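Local structure of Steely1 (2H84) at residues A[261-273]-A[302-314]. The protein is a probable hybrid type I/type III polyketide synthase that produces acylpyrones in vitro; this is its C-terminal type III domain. Residues are numbered along the deposited sequence; the frame is centred on the assembly and turned at random.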
# COMPACT_ATOMS: atom_id res chain seq x y z
N ILE A 261 -3.89 8.57 -23.45
CA ILE A 261 -4.68 8.47 -22.24
C ILE A 261 -6.11 9.01 -22.36
O ILE A 261 -7.08 8.27 -22.14
CB ILE A 261 -3.93 9.14 -21.06
CG1 ILE A 261 -2.67 8.33 -20.74
CG2 ILE A 261 -4.82 9.19 -19.83
CD1 ILE A 261 -1.78 8.92 -19.69
N PRO A 262 -6.27 10.29 -22.75
CA PRO A 262 -7.61 10.87 -22.88
C PRO A 262 -8.58 10.00 -23.63
O PRO A 262 -9.61 9.60 -23.11
CB PRO A 262 -7.35 12.19 -23.62
CG PRO A 262 -5.94 12.54 -23.19
CD PRO A 262 -5.25 11.21 -23.28
N ILE A 263 -8.24 9.72 -24.88
CA ILE A 263 -9.08 8.92 -25.74
C ILE A 263 -9.24 7.46 -25.29
O ILE A 263 -10.30 6.87 -25.46
CB ILE A 263 -8.59 9.08 -27.21
CG1 ILE A 263 -9.21 8.07 -28.15
CG2 ILE A 263 -7.20 8.92 -27.32
CD1 ILE A 263 -10.62 8.32 -28.32
N VAL A 264 -8.20 6.89 -24.69
CA VAL A 264 -8.32 5.52 -24.22
C VAL A 264 -9.38 5.54 -23.12
O VAL A 264 -10.07 4.55 -22.91
CB VAL A 264 -7.00 4.98 -23.60
CG1 VAL A 264 -7.18 3.53 -23.13
CG2 VAL A 264 -5.88 5.06 -24.59
N ILE A 265 -9.49 6.65 -22.40
CA ILE A 265 -10.50 6.74 -21.35
C ILE A 265 -11.87 6.93 -22.00
O ILE A 265 -12.81 6.18 -21.72
CB ILE A 265 -10.24 7.91 -20.39
CG1 ILE A 265 -9.24 7.47 -19.33
CG2 ILE A 265 -11.54 8.32 -19.69
CD1 ILE A 265 -8.56 8.56 -18.62
N GLY A 266 -11.98 7.92 -22.88
CA GLY A 266 -13.24 8.18 -23.54
C GLY A 266 -13.81 6.96 -24.22
O GLY A 266 -15.02 6.71 -24.19
N SER A 267 -12.95 6.16 -24.84
CA SER A 267 -13.46 5.00 -25.54
C SER A 267 -13.83 3.80 -24.66
O SER A 267 -14.58 2.92 -25.10
CB SER A 267 -12.47 4.56 -26.62
OG SER A 267 -11.22 4.11 -26.10
N GLY A 268 -13.36 3.77 -23.42
CA GLY A 268 -13.69 2.65 -22.55
C GLY A 268 -14.63 3.00 -21.41
O GLY A 268 -15.13 2.13 -20.71
N ILE A 269 -14.88 4.29 -21.23
CA ILE A 269 -15.71 4.77 -20.14
C ILE A 269 -17.16 4.27 -20.15
O ILE A 269 -17.67 3.84 -19.12
CB ILE A 269 -15.67 6.32 -20.08
CG1 ILE A 269 -15.87 6.81 -18.65
CG2 ILE A 269 -16.79 6.94 -20.92
CD1 ILE A 269 -15.33 5.86 -17.57
N GLU A 270 -17.82 4.31 -21.30
CA GLU A 270 -19.22 3.89 -21.38
C GLU A 270 -19.45 2.45 -20.97
O GLU A 270 -20.29 2.18 -20.13
CB GLU A 270 -19.78 4.10 -22.78
CG GLU A 270 -21.28 3.83 -22.86
CD GLU A 270 -21.81 3.95 -24.26
OE1 GLU A 270 -22.84 4.65 -24.46
OE2 GLU A 270 -21.19 3.35 -25.17
N ALA A 271 -18.72 1.53 -21.59
CA ALA A 271 -18.88 0.13 -21.26
C ALA A 271 -18.67 -0.08 -19.77
O ALA A 271 -19.35 -0.90 -19.15
CB ALA A 271 -17.88 -0.69 -22.03
N PHE A 272 -17.71 0.66 -19.21
CA PHE A 272 -17.40 0.58 -17.79
C PHE A 272 -18.56 1.09 -16.94
O PHE A 272 -19.00 0.41 -16.01
CB PHE A 272 -16.13 1.37 -17.49
CG PHE A 272 -15.70 1.30 -16.05
CD1 PHE A 272 -15.88 2.38 -15.21
CD2 PHE A 272 -15.08 0.15 -15.56
CE1 PHE A 272 -15.48 2.32 -13.88
CE2 PHE A 272 -14.68 0.08 -14.23
CZ PHE A 272 -14.87 1.16 -13.40
N VAL A 273 -19.06 2.29 -17.26
CA VAL A 273 -20.18 2.87 -16.52
C VAL A 273 -21.39 1.97 -16.62
O VAL A 273 -22.28 2.01 -15.77
CB VAL A 273 -20.58 4.24 -17.07
CG1 VAL A 273 -21.67 4.83 -16.20
CG2 VAL A 273 -19.38 5.17 -17.13
N LYS A 302 -8.43 18.59 -18.06
CA LYS A 302 -9.54 19.04 -18.89
C LYS A 302 -9.89 18.10 -20.06
O LYS A 302 -11.06 17.83 -20.32
CB LYS A 302 -9.28 20.45 -19.42
CG LYS A 302 -7.91 20.67 -20.04
CD LYS A 302 -7.95 20.70 -21.56
CE LYS A 302 -6.55 20.93 -22.14
NZ LYS A 302 -5.56 19.86 -21.75
N SER A 303 -8.86 17.60 -20.75
CA SER A 303 -9.05 16.71 -21.87
C SER A 303 -9.77 15.47 -21.38
O SER A 303 -10.72 15.02 -22.00
CB SER A 303 -7.72 16.30 -22.48
OG SER A 303 -6.78 17.35 -22.35
N ILE A 304 -9.31 14.91 -20.27
CA ILE A 304 -9.96 13.71 -19.75
C ILE A 304 -11.44 13.95 -19.39
O ILE A 304 -12.31 13.17 -19.78
CB ILE A 304 -9.22 13.20 -18.49
CG1 ILE A 304 -7.80 12.77 -18.85
CG2 ILE A 304 -9.94 12.03 -17.89
CD1 ILE A 304 -7.75 11.49 -19.62
N LEU A 305 -11.71 15.02 -18.64
CA LEU A 305 -13.07 15.36 -18.22
C LEU A 305 -14.03 15.56 -19.40
O LEU A 305 -15.15 15.06 -19.41
CB LEU A 305 -13.05 16.61 -17.36
CG LEU A 305 -12.32 16.52 -16.03
CD1 LEU A 305 -12.49 17.85 -15.27
CD2 LEU A 305 -12.88 15.36 -15.23
N MET A 306 -13.58 16.30 -20.41
CA MET A 306 -14.41 16.55 -21.57
C MET A 306 -14.67 15.29 -22.39
O MET A 306 -15.76 15.09 -22.88
CB MET A 306 -13.75 17.61 -22.45
CG MET A 306 -13.35 18.84 -21.67
SD MET A 306 -13.30 20.37 -22.65
CE MET A 306 -11.54 20.56 -22.91
N ASN A 307 -13.65 14.44 -22.53
CA ASN A 307 -13.82 13.21 -23.31
C ASN A 307 -14.89 12.35 -22.66
O ASN A 307 -15.72 11.78 -23.34
CB ASN A 307 -12.52 12.42 -23.41
CG ASN A 307 -11.51 13.13 -24.26
OD1 ASN A 307 -10.81 12.56 -25.04
ND2 ASN A 307 -11.46 14.39 -24.11
N ILE A 308 -14.86 12.28 -21.33
CA ILE A 308 -15.84 11.48 -20.59
C ILE A 308 -17.21 12.09 -20.78
O ILE A 308 -18.18 11.36 -21.02
CB ILE A 308 -15.50 11.38 -19.10
CG1 ILE A 308 -14.29 10.46 -18.91
CG2 ILE A 308 -16.70 10.87 -18.32
CD1 ILE A 308 -13.54 10.68 -17.62
N GLU A 309 -17.31 13.41 -20.68
CA GLU A 309 -18.61 14.08 -20.89
C GLU A 309 -19.25 13.82 -22.27
O GLU A 309 -20.48 13.71 -22.41
CB GLU A 309 -18.50 15.59 -20.68
CG GLU A 309 -18.58 16.03 -19.23
CD GLU A 309 -18.31 17.52 -19.05
OE1 GLU A 309 -17.44 18.08 -19.67
OE2 GLU A 309 -18.94 18.23 -18.28
N ASN A 310 -18.42 13.78 -23.30
CA ASN A 310 -18.87 13.53 -24.67
C ASN A 310 -19.26 12.08 -24.90
O ASN A 310 -20.26 11.80 -25.54
CB ASN A 310 -17.76 13.83 -25.64
CG ASN A 310 -17.59 15.29 -25.91
OD1 ASN A 310 -16.61 15.66 -26.52
ND2 ASN A 310 -18.53 16.12 -25.49
N SER A 311 -18.44 11.17 -24.41
CA SER A 311 -18.68 9.75 -24.55
C SER A 311 -19.97 9.30 -23.86
O SER A 311 -20.72 8.50 -24.41
CB SER A 311 -17.47 9.02 -23.99
OG SER A 311 -17.79 7.68 -23.72
N LEU A 312 -20.21 9.80 -22.65
CA LEU A 312 -21.42 9.43 -21.93
C LEU A 312 -22.53 10.39 -22.31
O LEU A 312 -23.68 10.21 -21.94
CB LEU A 312 -21.13 9.41 -20.41
CG LEU A 312 -20.04 8.38 -20.11
CD1 LEU A 312 -19.75 8.40 -18.64
CD2 LEU A 312 -20.45 6.96 -20.57
N GLY A 313 -22.18 11.39 -23.11
CA GLY A 313 -23.16 12.36 -23.56
C GLY A 313 -23.94 12.93 -22.40
O GLY A 313 -25.14 13.05 -22.46
N ILE A 314 -23.24 13.31 -21.34
CA ILE A 314 -23.88 13.89 -20.17
C ILE A 314 -23.92 15.42 -20.24
O ILE A 314 -23.23 16.04 -21.04
CB ILE A 314 -23.17 13.42 -18.88
CG1 ILE A 314 -21.69 13.81 -18.92
CG2 ILE A 314 -23.29 11.94 -18.73
CD1 ILE A 314 -20.94 13.56 -17.62
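Ile304 pushes its CD1 methyl into the hollow between Ile261, Pro262 and Ile265 on the neighbouring helix. CD1 meets the CG2 of Ile261 at 3.7 Å and also lies against the CA of Pro262 and the CD1 of Ile265. The Ile304 side chain crosses those of Pro262 and Ile265 at about a right angle. Its CG1 stands beside the backbone N (chi1 -64°), and the bend beyond it (chi2 -73°) carries CD1 to the other helix. One turn on, Ile308 rests its CG1 against both the CG2 of Ile265, at 3.6 Å, and the CG1 of Ile269.

At the middle the bump is Asn307 and the hollow is Gly266. The CB of Asn307 comes to 4.3 Å from the CA of Gly266. With no side chain at Gly266, Asn307 can sit close over the backbone there, which is consistent with the 8.4 Å closest approach of the two helix segments' axes. Next to it the OG of Ser311 donates a hydrogen bond of 3.0 Å to the O of Gly266, in the carbonyl plane. Without this hydroxyl, as with an alanine here, the Gly266 carbonyl would probably lose its donor from the other helix, and the helices their polar tie.

Leu312 fills the last hollow. Its CG faces the CG2 of Ile269 at 3.6 Å. CD2 lies against the CA and CB of Glu270, the two side chains running past each other in opposite directions. CD1 meets the CG2 of Val273 tip to tip at 3.6 Å. Just beyond, Gly313, with positive phi, is the C-prime residue of the Schellman motif that ends the helix.

Ile265, Ile269, Ile304 and Ile308 also touch strand 353-360. Helices 261-280 and 302-311 therefore pack side by side, their segments crossing at -32°, on the mixed sheet of the thiolase fold in the C-terminal half of this chalcone synthase-like domain.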